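Local coordinates for protein putative sodium:solute symporter (Proteus mirabilis, PDB 5NVA) that uses the sodium gradient to drive uptake of the sialic acid N-acetylneuraminic acid, carrying two sodium ions inward with each sugar, at residues A[347-352]-A[379-384]; A[27-32]-A[170-175]; A[359-364]-A[371-376]; A[122-127]-A[416-421]; A[50-55]-A[181-186]. All blocks are in the same frame, centred on the assembly; numbering follows the deposited sequence. Where two conformers were deposited one is given.

Interaction 1. Residues A[347-352]-A[379-384]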
# COMPACT_ATOMS: atom_id res chain seq x y z
N SER A 347 -2.54 -5.05 -5.73
CA SER A 347 -1.19 -5.49 -6.06
C SER A 347 -1.21 -6.54 -7.16
O SER A 347 -0.37 -6.51 -8.07
CB SER A 347 -0.49 -6.03 -4.81
OG SER A 347 -0.18 -4.98 -3.91
N LEU A 348 -2.15 -7.48 -7.10
CA LEU A 348 -2.22 -8.54 -8.10
C LEU A 348 -2.52 -7.97 -9.48
O LEU A 348 -1.82 -8.28 -10.46
CB LEU A 348 -3.28 -9.57 -7.71
CG LEU A 348 -2.98 -10.42 -6.46
CD1 LEU A 348 -4.14 -11.36 -6.18
CD2 LEU A 348 -1.68 -11.19 -6.63
N ASN A 349 -3.56 -7.15 -9.59
CA ASN A 349 -3.92 -6.56 -10.88
C ASN A 349 -2.80 -5.69 -11.42
O ASN A 349 -2.56 -5.66 -12.63
CB ASN A 349 -5.21 -5.76 -10.74
CG ASN A 349 -5.62 -5.07 -12.03
OD1 ASN A 349 -5.13 -3.99 -12.35
ND2 ASN A 349 -6.51 -5.70 -12.78
N SER A 350 -2.09 -4.97 -10.54
CA SER A 350 -1.01 -4.10 -10.99
C SER A 350 0.21 -4.90 -11.42
O SER A 350 0.90 -4.52 -12.37
CB SER A 350 -0.65 -3.11 -9.89
OG SER A 350 -1.68 -2.15 -9.73
N ILE A 351 0.50 -6.01 -10.72
CA ILE A 351 1.54 -6.92 -11.19
C ILE A 351 1.22 -7.42 -12.59
O ILE A 351 2.10 -7.50 -13.45
CB ILE A 351 1.71 -8.09 -10.20
CG1 ILE A 351 2.40 -7.61 -8.91
CG2 ILE A 351 2.51 -9.22 -10.83
CD1 ILE A 351 2.31 -8.62 -7.78
N SER A 352 -0.06 -7.73 -12.84
CA SER A 352 -0.45 -8.25 -14.14
C SER A 352 -0.39 -7.17 -15.21
O SER A 352 -0.03 -7.45 -16.36
CB SER A 352 -1.85 -8.85 -14.06
OG SER A 352 -2.21 -9.49 -15.27
N LEU A 379 -3.96 -14.65 -16.62
CA LEU A 379 -3.05 -15.71 -16.21
C LEU A 379 -2.11 -15.23 -15.10
O LEU A 379 -1.92 -15.92 -14.09
CB LEU A 379 -2.25 -16.21 -17.42
CG LEU A 379 -1.42 -17.50 -17.34
CD1 LEU A 379 -0.08 -17.28 -16.65
CD2 LEU A 379 -2.21 -18.61 -16.66
N VAL A 380 -1.51 -14.06 -15.28
CA VAL A 380 -0.51 -13.57 -14.33
C VAL A 380 -1.13 -13.34 -12.96
O VAL A 380 -0.47 -13.52 -11.93
CB VAL A 380 0.17 -12.31 -14.88
CG1 VAL A 380 1.10 -11.69 -13.84
CG2 VAL A 380 0.94 -12.64 -16.15
N ILE A 381 -2.41 -12.96 -12.92
CA ILE A 381 -3.09 -12.77 -11.64
C ILE A 381 -3.15 -14.09 -10.88
O ILE A 381 -2.96 -14.12 -9.65
CB ILE A 381 -4.49 -12.18 -11.88
CG1 ILE A 381 -4.36 -10.72 -12.31
CG2 ILE A 381 -5.36 -12.32 -10.63
CD1 ILE A 381 -5.60 -9.91 -12.10
N ILE A 382 -3.40 -15.19 -11.58
CA ILE A 382 -3.42 -16.50 -10.93
C ILE A 382 -2.02 -16.91 -10.50
O ILE A 382 -1.82 -17.38 -9.37
CB ILE A 382 -4.06 -17.55 -11.86
CG1 ILE A 382 -5.49 -17.14 -12.22
CG2 ILE A 382 -4.03 -18.92 -11.21
CD1 ILE A 382 -6.13 -18.02 -13.26
N VAL A 383 -1.03 -16.72 -11.37
CA VAL A 383 0.34 -17.14 -11.05
C VAL A 383 0.92 -16.29 -9.93
O VAL A 383 1.48 -16.82 -8.96
CB VAL A 383 1.22 -17.09 -12.31
CG1 VAL A 383 2.69 -17.19 -11.93
CG2 VAL A 383 0.84 -18.22 -13.26
N ALA A 384 0.79 -14.96 -10.04
CA ALA A 384 1.28 -14.09 -8.98
C ALA A 384 0.55 -14.36 -7.67
O ALA A 384 1.16 -14.34 -6.59
CB ALA A 384 1.12 -12.62 -9.38
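Ser-352 and Val-380 bring their CA atoms within 5.3 Å of each other where two membrane helices meet, the short axes of 347-352 and 379-384 passing 8.4 Å apart with their directions 125° from one another. Serine permits such closeness, its side chain being little bulkier than alanine's. Its CB lies 3.6 Å from CG1 of Ile-381, while its OG rests against CB of Val-380. That hydroxyl is bonded to the carbonyl of Ala-377, one turn before Val-380, and is therefore satisfied inside an apolar surface. Ile-381 is turned so that CG1 stands anti to its own carbonyl carbon (chi1 -72°). This places CG1 against the serine and lets CD1 reach on to CA of Asn-349, 3.9 Å away. The amide of Asn-349 works elsewhere, paired with Gln-259 and with the carbonyl of Tyr-38.

On the other flank, Ile-351 turns its short branch toward the second helix. CG2 meets CB of Ala-384 at 3.9 Å and CG1 of Val-380 at 4.1 Å, the two beta-branched chains slanting past each other. Ala-384 offers a single methyl, and CD2 of Leu-348 lies against its carbonyl carbon C at 4.0 Å, with CB slightly farther. Helix 155-203 covers Leu-348 with Ile-167 and Ile-381 with Trp-171; His-132 and Ile-133 of helix 118-151 lie on Ile-351 and Ala-384.

Every touching residue is buried, and the surfaces meet mostly through carbon, the one hydroxyl among them being turned to a carbonyl of its partner helix. The pairing thus depends on fit rather than directional bonds, in a helix whose preceding turn supplies the sodium ligands Ser-345 and Ser-346.

Interaction 2. Residues A[27-32]-A[170-175]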
# COMPACT_ATOMS: atom_id res chain seq x y z
N TYR A 27 -20.07 -9.58 -11.26
CA TYR A 27 -20.79 -8.53 -11.96
C TYR A 27 -19.89 -7.82 -12.97
O TYR A 27 -20.27 -7.61 -14.12
CB TYR A 27 -21.37 -7.54 -10.96
CG TYR A 27 -21.97 -6.31 -11.60
CD1 TYR A 27 -23.27 -6.32 -12.08
CD2 TYR A 27 -21.23 -5.14 -11.73
CE1 TYR A 27 -23.83 -5.20 -12.67
CE2 TYR A 27 -21.78 -4.01 -12.32
CZ TYR A 27 -23.08 -4.05 -12.79
OH TYR A 27 -23.62 -2.93 -13.37
N PHE A 28 -18.68 -7.44 -12.54
CA PHE A 28 -17.80 -6.70 -13.43
C PHE A 28 -17.02 -7.59 -14.39
O PHE A 28 -16.32 -7.07 -15.26
CB PHE A 28 -16.84 -5.85 -12.60
CG PHE A 28 -17.48 -4.62 -12.02
CD1 PHE A 28 -17.73 -3.52 -12.83
CD2 PHE A 28 -17.87 -4.58 -10.69
CE1 PHE A 28 -18.34 -2.40 -12.31
CE2 PHE A 28 -18.48 -3.46 -10.17
CZ PHE A 28 -18.72 -2.37 -10.98
N SER A 29 -17.14 -8.92 -14.26
CA SER A 29 -16.56 -9.81 -15.25
C SER A 29 -17.25 -9.69 -16.60
O SER A 29 -16.64 -10.03 -17.62
CB SER A 29 -16.62 -11.26 -14.76
OG SER A 29 -17.96 -11.68 -14.57
N LYS A 30 -18.50 -9.21 -16.63
CA LYS A 30 -19.24 -9.14 -17.89
C LYS A 30 -18.62 -8.16 -18.87
O LYS A 30 -18.74 -8.34 -20.08
CB LYS A 30 -20.70 -8.76 -17.62
CG LYS A 30 -21.36 -9.52 -16.48
CD LYS A 30 -22.82 -9.13 -16.34
CE LYS A 30 -22.97 -7.70 -15.83
NZ LYS A 30 -23.76 -6.85 -16.76
N ARG A 31 -17.95 -7.12 -18.37
CA ARG A 31 -17.37 -6.10 -19.22
C ARG A 31 -15.88 -6.30 -19.48
O ARG A 31 -15.23 -5.42 -20.04
CB ARG A 31 -17.61 -4.71 -18.62
CG ARG A 31 -16.96 -4.49 -17.26
CD ARG A 31 -17.35 -3.14 -16.68
NE ARG A 31 -18.75 -3.10 -16.28
CZ ARG A 31 -19.37 -2.01 -15.81
NH1 ARG A 31 -18.70 -0.87 -15.69
NH2 ARG A 31 -20.65 -2.07 -15.47
N GLN A 32 -15.33 -7.45 -19.08
CA GLN A 32 -13.90 -7.73 -19.27
C GLN A 32 -13.71 -8.35 -20.64
O GLN A 32 -13.73 -9.56 -20.82
CB GLN A 32 -13.39 -8.64 -18.16
CG GLN A 32 -13.61 -8.11 -16.76
CD GLN A 32 -13.12 -6.68 -16.59
OE1 GLN A 32 -12.10 -6.29 -17.15
NE2 GLN A 32 -13.85 -5.90 -15.80
N THR A 170 -10.57 -10.82 -7.93
CA THR A 170 -9.67 -9.97 -8.70
C THR A 170 -9.53 -10.48 -10.13
O THR A 170 -9.72 -9.73 -11.09
CB THR A 170 -8.30 -9.92 -8.03
OG1 THR A 170 -8.45 -9.53 -6.66
CG2 THR A 170 -7.38 -8.93 -8.74
N TRP A 171 -9.19 -11.76 -10.28
CA TRP A 171 -9.14 -12.39 -11.59
C TRP A 171 -10.48 -12.27 -12.31
O TRP A 171 -10.53 -12.18 -13.54
CB TRP A 171 -8.74 -13.86 -11.43
CG TRP A 171 -8.99 -14.73 -12.62
CD1 TRP A 171 -8.13 -14.97 -13.65
CD2 TRP A 171 -10.16 -15.51 -12.88
NE1 TRP A 171 -8.70 -15.85 -14.55
CE2 TRP A 171 -9.95 -16.19 -14.10
CE3 TRP A 171 -11.37 -15.70 -12.21
CZ2 TRP A 171 -10.90 -17.04 -14.66
CZ3 TRP A 171 -12.32 -16.55 -12.76
CH2 TRP A 171 -12.08 -17.20 -13.97
N MET A 172 -11.58 -12.24 -11.55
CA MET A 172 -12.91 -12.18 -12.14
C MET A 172 -13.22 -10.78 -12.66
O MET A 172 -13.64 -10.61 -13.81
CB MET A 172 -13.94 -12.60 -11.09
CG MET A 172 -15.13 -13.36 -11.61
SD MET A 172 -15.67 -14.54 -10.36
CE MET A 172 -15.68 -13.49 -8.90
N GLY A 173 -13.02 -9.76 -11.83
CA GLY A 173 -13.62 -8.46 -12.07
C GLY A 173 -12.78 -7.42 -12.78
O GLY A 173 -13.30 -6.38 -13.18
N GLY A 174 -11.48 -7.67 -12.94
CA GLY A 174 -10.64 -6.65 -13.53
C GLY A 174 -10.44 -5.48 -12.58
O GLY A 174 -10.78 -5.52 -11.40
N ILE A 175 -9.87 -4.40 -13.14
CA ILE A 175 -9.56 -3.23 -12.32
C ILE A 175 -10.83 -2.59 -11.78
O ILE A 175 -10.82 -2.03 -10.67
CB ILE A 175 -8.70 -2.23 -13.11
CG1 ILE A 175 -8.23 -1.09 -12.21
CG2 ILE A 175 -9.46 -1.69 -14.32
CD1 ILE A 175 -7.33 -1.53 -11.08
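Gln-32 reaches Gly-173 through a bent chain: CG leaves anti to the carbonyl carbon (chi1 -57°), and a bend at the next bond (chi2 -51°) turns the amide back toward Phe-28. There NE2 donates to the carbonyl oxygen of Phe-28 at 2.8 Å, with an N-H...O angle of 157°. The acceptor lies close to the plane of the amide, although the donor is tilted from the plane of the Phe-28 carbonyl. NE2 also comes within 2.7 Å of Gly-173 O, but the angle there is too poor for a hydrogen bond. Glutamine has the length for its amide to reach back across the turn to Phe-28 O, near the end of the helix, and the flatness to press against a glycine backbone.

Residues Ser-29 to Gln-32 make a type I beta turn, leading from the first membrane helix into the cytoplasmic segment of this LeuT-fold transporter. It packs on helix 155-203 at the seam between the membrane spans 155-172 and 175-199. Gly-174 at that seam has a positive phi, easily adopted by glycine, and its CA without a side chain leaves room for Gln-32 OE1 at 3.9 Å. Gly-173 is equally slim: its CA lies 4.5 Å from that of Ser-29, and its carbonyl oxygen faces Phe-28 CB at 3.6 Å. The Phe-28 ring itself heads elsewhere, lying nearly parallel to Trp-180.

Ser-29 sends its hydroxyl to the carbonyl of Val-26 in its own helix, while its CB presses against Met-172 O at 3.2 Å. Met-172 CG flanks the same CB at 4.1 Å.

Interaction 3. Residues A[359-364]-A[371-376]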
# COMPACT_ATOMS: atom_id res chain seq x y z
N ILE A 359 6.58 -6.65 -19.99
CA ILE A 359 7.22 -7.93 -20.27
C ILE A 359 6.60 -8.56 -21.51
O ILE A 359 7.27 -8.71 -22.54
CB ILE A 359 7.12 -8.88 -19.07
CG1 ILE A 359 7.66 -8.21 -17.81
CG2 ILE A 359 7.87 -10.18 -19.36
CD1 ILE A 359 9.12 -7.82 -17.90
N TYR A 360 5.32 -8.93 -21.42
CA TYR A 360 4.69 -9.71 -22.48
C TYR A 360 4.64 -8.92 -23.79
O TYR A 360 5.16 -9.37 -24.82
CB TYR A 360 3.29 -10.14 -22.05
CG TYR A 360 2.58 -10.98 -23.09
CD1 TYR A 360 3.15 -12.15 -23.56
CD2 TYR A 360 1.34 -10.60 -23.59
CE1 TYR A 360 2.51 -12.92 -24.51
CE2 TYR A 360 0.70 -11.36 -24.54
CZ TYR A 360 1.29 -12.53 -25.00
OH TYR A 360 0.65 -13.29 -25.94
N THR A 361 4.01 -7.75 -23.77
CA THR A 361 3.84 -6.98 -25.00
C THR A 361 5.18 -6.43 -25.49
O THR A 361 5.50 -6.52 -26.68
CB THR A 361 2.84 -5.85 -24.78
OG1 THR A 361 1.56 -6.40 -24.44
CG2 THR A 361 2.71 -5.00 -26.05
N ARG A 362 5.97 -5.85 -24.58
CA ARG A 362 7.16 -5.12 -25.00
C ARG A 362 8.24 -6.05 -25.53
O ARG A 362 8.89 -5.74 -26.54
CB ARG A 362 7.69 -4.28 -23.84
CG ARG A 362 9.00 -3.55 -24.13
CD ARG A 362 8.86 -2.62 -25.32
NE ARG A 362 10.09 -1.88 -25.58
CZ ARG A 362 11.12 -2.35 -26.27
NH1 ARG A 362 11.08 -3.58 -26.78
NH2 ARG A 362 12.20 -1.60 -26.46
N LEU A 363 8.46 -7.18 -24.88
CA LEU A 363 9.59 -8.04 -25.20
C LEU A 363 9.27 -9.12 -26.23
O LEU A 363 10.14 -9.96 -26.51
CB LEU A 363 10.13 -8.70 -23.92
CG LEU A 363 10.70 -7.74 -22.88
CD1 LEU A 363 11.37 -8.50 -21.75
CD2 LEU A 363 11.69 -6.77 -23.53
N SER A 364 8.07 -9.12 -26.80
CA SER A 364 7.73 -10.06 -27.86
C SER A 364 7.93 -9.39 -29.22
O SER A 364 7.66 -8.20 -29.38
CB SER A 364 6.28 -10.53 -27.73
OG SER A 364 5.36 -9.50 -28.06
N GLU A 371 -6.82 -10.94 -27.97
CA GLU A 371 -7.13 -12.19 -27.29
C GLU A 371 -5.96 -12.66 -26.43
O GLU A 371 -6.14 -13.10 -25.29
CB GLU A 371 -7.50 -13.26 -28.31
CG GLU A 371 -8.21 -12.72 -29.55
CD GLU A 371 -7.93 -13.55 -30.79
OE1 GLU A 371 -6.78 -13.98 -30.98
OE2 GLU A 371 -8.88 -13.77 -31.58
N GLN A 372 -4.74 -12.56 -26.97
CA GLN A 372 -3.57 -13.03 -26.23
C GLN A 372 -3.29 -12.16 -25.01
O GLN A 372 -2.93 -12.68 -23.95
CB GLN A 372 -2.35 -13.07 -27.15
CG GLN A 372 -2.38 -14.18 -28.18
CD GLN A 372 -1.17 -14.17 -29.10
OE1 GLN A 372 -0.83 -13.14 -29.68
NE2 GLN A 372 -0.51 -15.31 -29.22
N LYS A 373 -3.43 -10.84 -25.15
CA LYS A 373 -3.20 -9.95 -24.02
C LYS A 373 -4.16 -10.25 -22.87
O LYS A 373 -3.77 -10.22 -21.70
CB LYS A 373 -3.33 -8.49 -24.45
CG LYS A 373 -2.21 -8.00 -25.34
CD LYS A 373 -2.27 -6.49 -25.51
CE LYS A 373 -1.13 -5.98 -26.36
NZ LYS A 373 -1.13 -4.49 -26.46
N MET A 374 -5.42 -10.55 -23.19
CA MET A 374 -6.40 -10.84 -22.15
C MET A 374 -6.06 -12.15 -21.43
O MET A 374 -6.24 -12.25 -20.21
CB MET A 374 -7.80 -10.91 -22.74
CG MET A 374 -8.60 -9.63 -22.55
SD MET A 374 -8.73 -9.17 -20.81
CE MET A 374 -10.43 -9.62 -20.47
N LYS A 375 -5.58 -13.15 -22.17
CA LYS A 375 -5.23 -14.42 -21.55
C LYS A 375 -4.07 -14.25 -20.57
O LYS A 375 -4.12 -14.76 -19.44
CB LYS A 375 -4.88 -15.45 -22.62
CG LYS A 375 -6.07 -15.90 -23.46
CD LYS A 375 -5.64 -16.85 -24.56
CE LYS A 375 -6.83 -17.29 -25.40
NZ LYS A 375 -6.41 -18.14 -26.55
N VAL A 376 -3.03 -13.53 -20.98
CA VAL A 376 -1.89 -13.30 -20.10
C VAL A 376 -2.29 -12.39 -18.94
O VAL A 376 -1.80 -12.55 -17.82
CB VAL A 376 -0.71 -12.72 -20.90
CG1 VAL A 376 0.50 -12.51 -19.99
CG2 VAL A 376 -0.36 -13.64 -22.05
O HOH W 1 -0.06 -3.75 -23.94
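Tyr-360 extends its ring across to segment 371-376, CG standing anti to the backbone N (chi1 -178°). One face of the ring receives CG2 of Val-376, which sits 3.6 Å from the ring centroid and 14° off the normal, a well-centred CH-pi contact. The forked valine serves well here because one branch can cover the ring while the other, CG1, lies by the ring's CG. At the far end, Tyr-360 OH reaches CB of Gln-372 at 3.2 Å. The glutamine chain crosses the tyrosine at about a right angle and sends OE1 to the backbone N of Ser-369.

Next comes Thr-361, whose OG1 lies 3.3 Å from CE of Lys-373. The extended lysine carries NZ past the hydroxyl, and one water joins them, accepting from NZ at 2.8 Å and donating to OG1 at 3.1 Å. OG1 is further bonded to the carbonyl of Asn-356. At this partly exposed edge a long lysine can do two things, its chain crossing the threonine at about a right angle with CE at the hydroxyl, and its charged end meeting water.

Residues 359-361 form a wider pi-type turn, and the contact closes a cytoplasmic hairpin of two helices, 328-361 and 370-396, joined by a short loop.

Interaction 4. Residues A[122-127]-A[416-421]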
# COMPACT_ATOMS: atom_id res chain seq x y z
N LEU A 122 12.40 -1.61 -17.67
CA LEU A 122 12.44 -3.00 -17.20
C LEU A 122 12.90 -3.08 -15.75
O LEU A 122 12.37 -3.87 -14.97
CB LEU A 122 13.35 -3.83 -18.10
CG LEU A 122 12.78 -4.22 -19.46
CD1 LEU A 122 13.79 -5.05 -20.24
CD2 LEU A 122 11.47 -4.98 -19.29
N PHE A 123 13.88 -2.26 -15.37
CA PHE A 123 14.37 -2.27 -14.00
C PHE A 123 13.25 -1.94 -13.02
O PHE A 123 13.02 -2.66 -12.05
CB PHE A 123 15.52 -1.28 -13.84
CG PHE A 123 15.86 -0.97 -12.40
CD1 PHE A 123 16.61 -1.86 -11.65
CD2 PHE A 123 15.42 0.20 -11.81
CE1 PHE A 123 16.92 -1.58 -10.33
CE2 PHE A 123 15.72 0.48 -10.49
CZ PHE A 123 16.47 -0.41 -9.75
N ALA A 124 12.54 -0.83 -13.26
CA ALA A 124 11.48 -0.42 -12.35
C ALA A 124 10.31 -1.39 -12.38
O ALA A 124 9.69 -1.66 -11.34
CB ALA A 124 11.01 0.99 -12.69
N SER A 125 9.99 -1.94 -13.55
CA SER A 125 8.86 -2.86 -13.65
C SER A 125 9.14 -4.17 -12.92
O SER A 125 8.27 -4.68 -12.21
CB SER A 125 8.53 -3.12 -15.12
OG SER A 125 7.34 -3.89 -15.24
N LEU A 126 10.34 -4.72 -13.10
CA LEU A 126 10.68 -5.96 -12.40
C LEU A 126 10.77 -5.73 -10.90
O LEU A 126 10.31 -6.57 -10.11
CB LEU A 126 12.00 -6.51 -12.94
CG LEU A 126 11.90 -7.19 -14.31
CD1 LEU A 126 13.29 -7.41 -14.89
CD2 LEU A 126 11.14 -8.50 -14.20
N SER A 127 11.34 -4.60 -10.48
CA SER A 127 11.43 -4.30 -9.05
C SER A 127 10.04 -4.18 -8.43
O SER A 127 9.79 -4.71 -7.34
CB SER A 127 12.22 -3.01 -8.84
OG SER A 127 13.56 -3.15 -9.27
N GLY A 416 13.70 3.22 -3.85
CA GLY A 416 14.42 4.47 -3.98
C GLY A 416 14.88 4.75 -5.40
O GLY A 416 14.56 5.79 -5.98
N PRO A 417 15.65 3.82 -5.98
CA PRO A 417 16.05 3.99 -7.39
C PRO A 417 14.87 4.15 -8.34
O PRO A 417 14.96 4.94 -9.29
CB PRO A 417 16.85 2.72 -7.67
CG PRO A 417 17.41 2.32 -6.36
CD PRO A 417 16.39 2.73 -5.32
N MET A 418 13.78 3.41 -8.12
CA MET A 418 12.59 3.58 -8.95
C MET A 418 12.06 5.00 -8.86
O MET A 418 11.73 5.62 -9.88
CB MET A 418 11.51 2.59 -8.53
CG MET A 418 11.83 1.14 -8.81
SD MET A 418 10.58 0.06 -8.09
CE MET A 418 9.08 0.80 -8.74
N THR A 419 11.98 5.54 -7.65
CA THR A 419 11.49 6.90 -7.46
C THR A 419 12.46 7.92 -8.05
O THR A 419 12.02 8.90 -8.67
CB THR A 419 11.29 7.17 -5.97
OG1 THR A 419 10.54 6.09 -5.40
CG2 THR A 419 10.54 8.46 -5.76
N GLY A 420 13.76 7.70 -7.88
CA GLY A 420 14.73 8.63 -8.43
C GLY A 420 14.68 8.68 -9.94
O GLY A 420 14.91 9.74 -10.54
N LEU A 421 14.38 7.55 -10.59
CA LEU A 421 14.27 7.53 -12.04
C LEU A 421 13.17 8.47 -12.52
O LEU A 421 13.36 9.22 -13.49
CB LEU A 421 14.00 6.10 -12.52
CG LEU A 421 15.21 5.17 -12.65
CD1 LEU A 421 14.74 3.74 -12.86
CD2 LEU A 421 16.11 5.62 -13.78
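Phe-123 O is gripped twice by Ser-127, from opposite faces of its carbonyl plane: the backbone N bonds at 3.0 Å, as in any helix, and OG adds a bond of 2.9 Å in one of the two conformers deposited for Ser-127, which means that this second grip may be only partly populated. Both residues belong to a membrane helix of the LeuT fold, which meets segment 416-421 with axes 9.7 Å apart and directions 139° from one another.

Phe-123 supplies the bulk of one half of the contact. With CG anti to the backbone N (chi1 166°), its ring stretches toward the second helix and meets it by an edge. CE2 lies 3.8 Å from CB of Pro-417, and CD2 lies 3.8 Å from CD1 of Leu-421, so the edge bridges two residues one helical turn apart. Pro-417 presents its CB, an apolar methylene, to the phenyl edge; Ile-440 and Ile-444 of helix 433-452 also touch that phenyl group.

The other half belongs to Met-418, a flexible chain opposite a small residue. Its CG packs on CB of Ala-124 at 4.0 Å, where the alanine's small size lets the methionine chain lie close over its CA and CB. Farther out, SD lies 3.6 Å from CB of Ser-127. The chain then bends at its last torsion (chi3 51°), bringing the methyl CE to 3.6 Å from Ala-124 O.

Interaction 5. Residues A[50-55]-A[181-186]. With NA (sodium ion), chain C.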
# COMPACT_ATOMS: atom_id res chain seq x y z
N ALA A 50 -12.20 6.04 -7.54
CA ALA A 50 -10.76 5.85 -7.65
C ALA A 50 -10.03 6.38 -6.43
O ALA A 50 -9.01 5.81 -6.01
CB ALA A 50 -10.23 6.52 -8.92
N GLY A 51 -10.53 7.46 -5.83
CA GLY A 51 -9.88 8.03 -4.66
C GLY A 51 -9.98 7.14 -3.44
O GLY A 51 -8.99 6.91 -2.74
N VAL A 52 -11.18 6.63 -3.17
CA VAL A 52 -11.34 5.64 -2.11
C VAL A 52 -10.49 4.41 -2.41
O VAL A 52 -9.92 3.79 -1.50
CB VAL A 52 -12.83 5.26 -1.94
CG1 VAL A 52 -13.00 4.23 -0.83
CG2 VAL A 52 -13.66 6.50 -1.64
N SER A 53 -10.37 4.05 -3.69
CA SER A 53 -9.58 2.89 -4.07
C SER A 53 -8.10 3.11 -3.82
O SER A 53 -7.40 2.19 -3.38
CB SER A 53 -9.83 2.55 -5.54
OG SER A 53 -9.01 1.47 -5.96
N VAL A 54 -7.60 4.32 -4.09
CA VAL A 54 -6.21 4.64 -3.75
C VAL A 54 -5.99 4.47 -2.25
O VAL A 54 -5.00 3.86 -1.82
CB VAL A 54 -5.86 6.07 -4.20
CG1 VAL A 54 -4.51 6.49 -3.64
CG2 VAL A 54 -5.85 6.16 -5.71
N PHE A 55 -6.90 5.01 -1.45
CA PHE A 55 -6.78 4.92 0.00
C PHE A 55 -6.78 3.47 0.47
O PHE A 55 -5.92 3.06 1.26
CB PHE A 55 -7.91 5.71 0.66
CG PHE A 55 -7.85 5.70 2.16
CD1 PHE A 55 -6.87 6.41 2.83
CD2 PHE A 55 -8.78 4.99 2.89
CE1 PHE A 55 -6.82 6.41 4.21
CE2 PHE A 55 -8.74 4.99 4.27
CZ PHE A 55 -7.75 5.70 4.93
N THR A 181 -14.77 -3.07 -5.21
CA THR A 181 -14.60 -3.75 -3.93
C THR A 181 -13.74 -2.91 -2.99
O THR A 181 -13.99 -2.88 -1.78
CB THR A 181 -13.97 -5.13 -4.13
OG1 THR A 181 -12.77 -5.02 -4.90
CG2 THR A 181 -14.95 -6.07 -4.83
N ASP A 182 -12.74 -2.21 -3.54
CA ASP A 182 -11.95 -1.29 -2.73
C ASP A 182 -12.82 -0.22 -2.09
O ASP A 182 -12.61 0.15 -0.92
CB ASP A 182 -10.86 -0.63 -3.58
CG ASP A 182 -9.67 -1.54 -3.81
OD1 ASP A 182 -9.65 -2.64 -3.24
OD2 ASP A 182 -8.76 -1.14 -4.56
N VAL A 183 -13.79 0.31 -2.84
CA VAL A 183 -14.70 1.31 -2.29
C VAL A 183 -15.45 0.74 -1.09
O VAL A 183 -15.48 1.34 -0.01
CB VAL A 183 -15.67 1.81 -3.38
CG1 VAL A 183 -16.75 2.68 -2.76
CG2 VAL A 183 -14.91 2.57 -4.45
N ILE A 184 -16.07 -0.43 -1.27
CA ILE A 184 -16.76 -1.08 -0.16
C ILE A 184 -15.80 -1.36 0.98
O ILE A 184 -16.10 -1.09 2.15
CB ILE A 184 -17.44 -2.38 -0.65
CG1 ILE A 184 -18.39 -2.08 -1.81
CG2 ILE A 184 -18.17 -3.06 0.49
CD1 ILE A 184 -18.90 -3.33 -2.51
N GLN A 185 -14.62 -1.89 0.66
CA GLN A 185 -13.66 -2.25 1.69
C GLN A 185 -13.06 -1.03 2.37
O GLN A 185 -12.77 -1.06 3.57
CB GLN A 185 -12.56 -3.13 1.09
CG GLN A 185 -13.04 -4.54 0.74
CD GLN A 185 -12.15 -5.22 -0.28
OE1 GLN A 185 -11.49 -4.57 -1.08
NE2 GLN A 185 -12.14 -6.55 -0.26
N GLY A 186 -12.86 0.06 1.62
CA GLY A 186 -12.33 1.27 2.22
C GLY A 186 -13.29 1.91 3.20
O GLY A 186 -12.89 2.37 4.27
NA NA C . -7.70 -3.30 -4.48
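Asp-182 lies across from Ser-53, and its side chain leads from the helix contact straight to a sodium ion. Its CB packs against the serine, 3.7 Å from Ser-53 OG and 3.8 Å from Ser-53 CA. CG stands anti to the carbonyl carbon (chi1 -79°), which swings the carboxylate past the serine and around the metal. OD1 binds the sodium ion at 2.4 Å. OD2 binds it at the same distance, so the carboxylate chelates the ion with both oxygens. OD2 has a second partner: Ser-53 OG donates to it at 3.0 Å, meeting the anti lone pair of OD2, the one away from OD1.

Ser-53 is thus a second-shell residue, steadying one oxygen of the chelating pair. Its hydroxyl also accepts from Arg-260 NE, which probably fixes the direction in which it donates. The advantage of serine in this role is that one small hydroxyl can both give and receive.

Beside this polar pair, Val-52 fills the crossing, where the axes pass 8.0 Å apart at 65°. Its CG1 lies 3.7 Å from CA of Val-183 and 4.3 Å from CA of Gly-186. The bare CA of that glycine leaves the valine branch room on the facing helix; Val-183 CG2 touches Val-52 CB from the neighbouring turn.

Three ligands from helix 328-361, Ser-342 O, Ser-345 OG and Ser-346 OG, complete the coordination. Aspartate and helix serines together form an arrangement that matches the site termed Na3, distinct from the Na2 site conserved among sodium:solute symporters.

Interactions 1, 2 and 3 adjoin on one side of the chain's centre. Trp-171 CB of interaction 2 packs on Ile-381 CG2 of interaction 1 at 3.8 Å, and Met-374 CE from the 371-376 segment lies 3.3 Å from Gln-32 O. Interaction 5 binds sodium directly; the serines that complete the site lie on helix 328-361, just before segment 347-352, and the nearest atoms of interactions 1 and 5 are about 7 Å apart. Gly-186 of interaction 5 is about 11 Å, and the side chain of Ile-351 of interaction 1 about 14 Å, from the bound N-acetylneuraminic acid. Interaction 4 lies across the chain's centre from interaction 5, yet its Leu-122 meets Ile-359 of interaction 3.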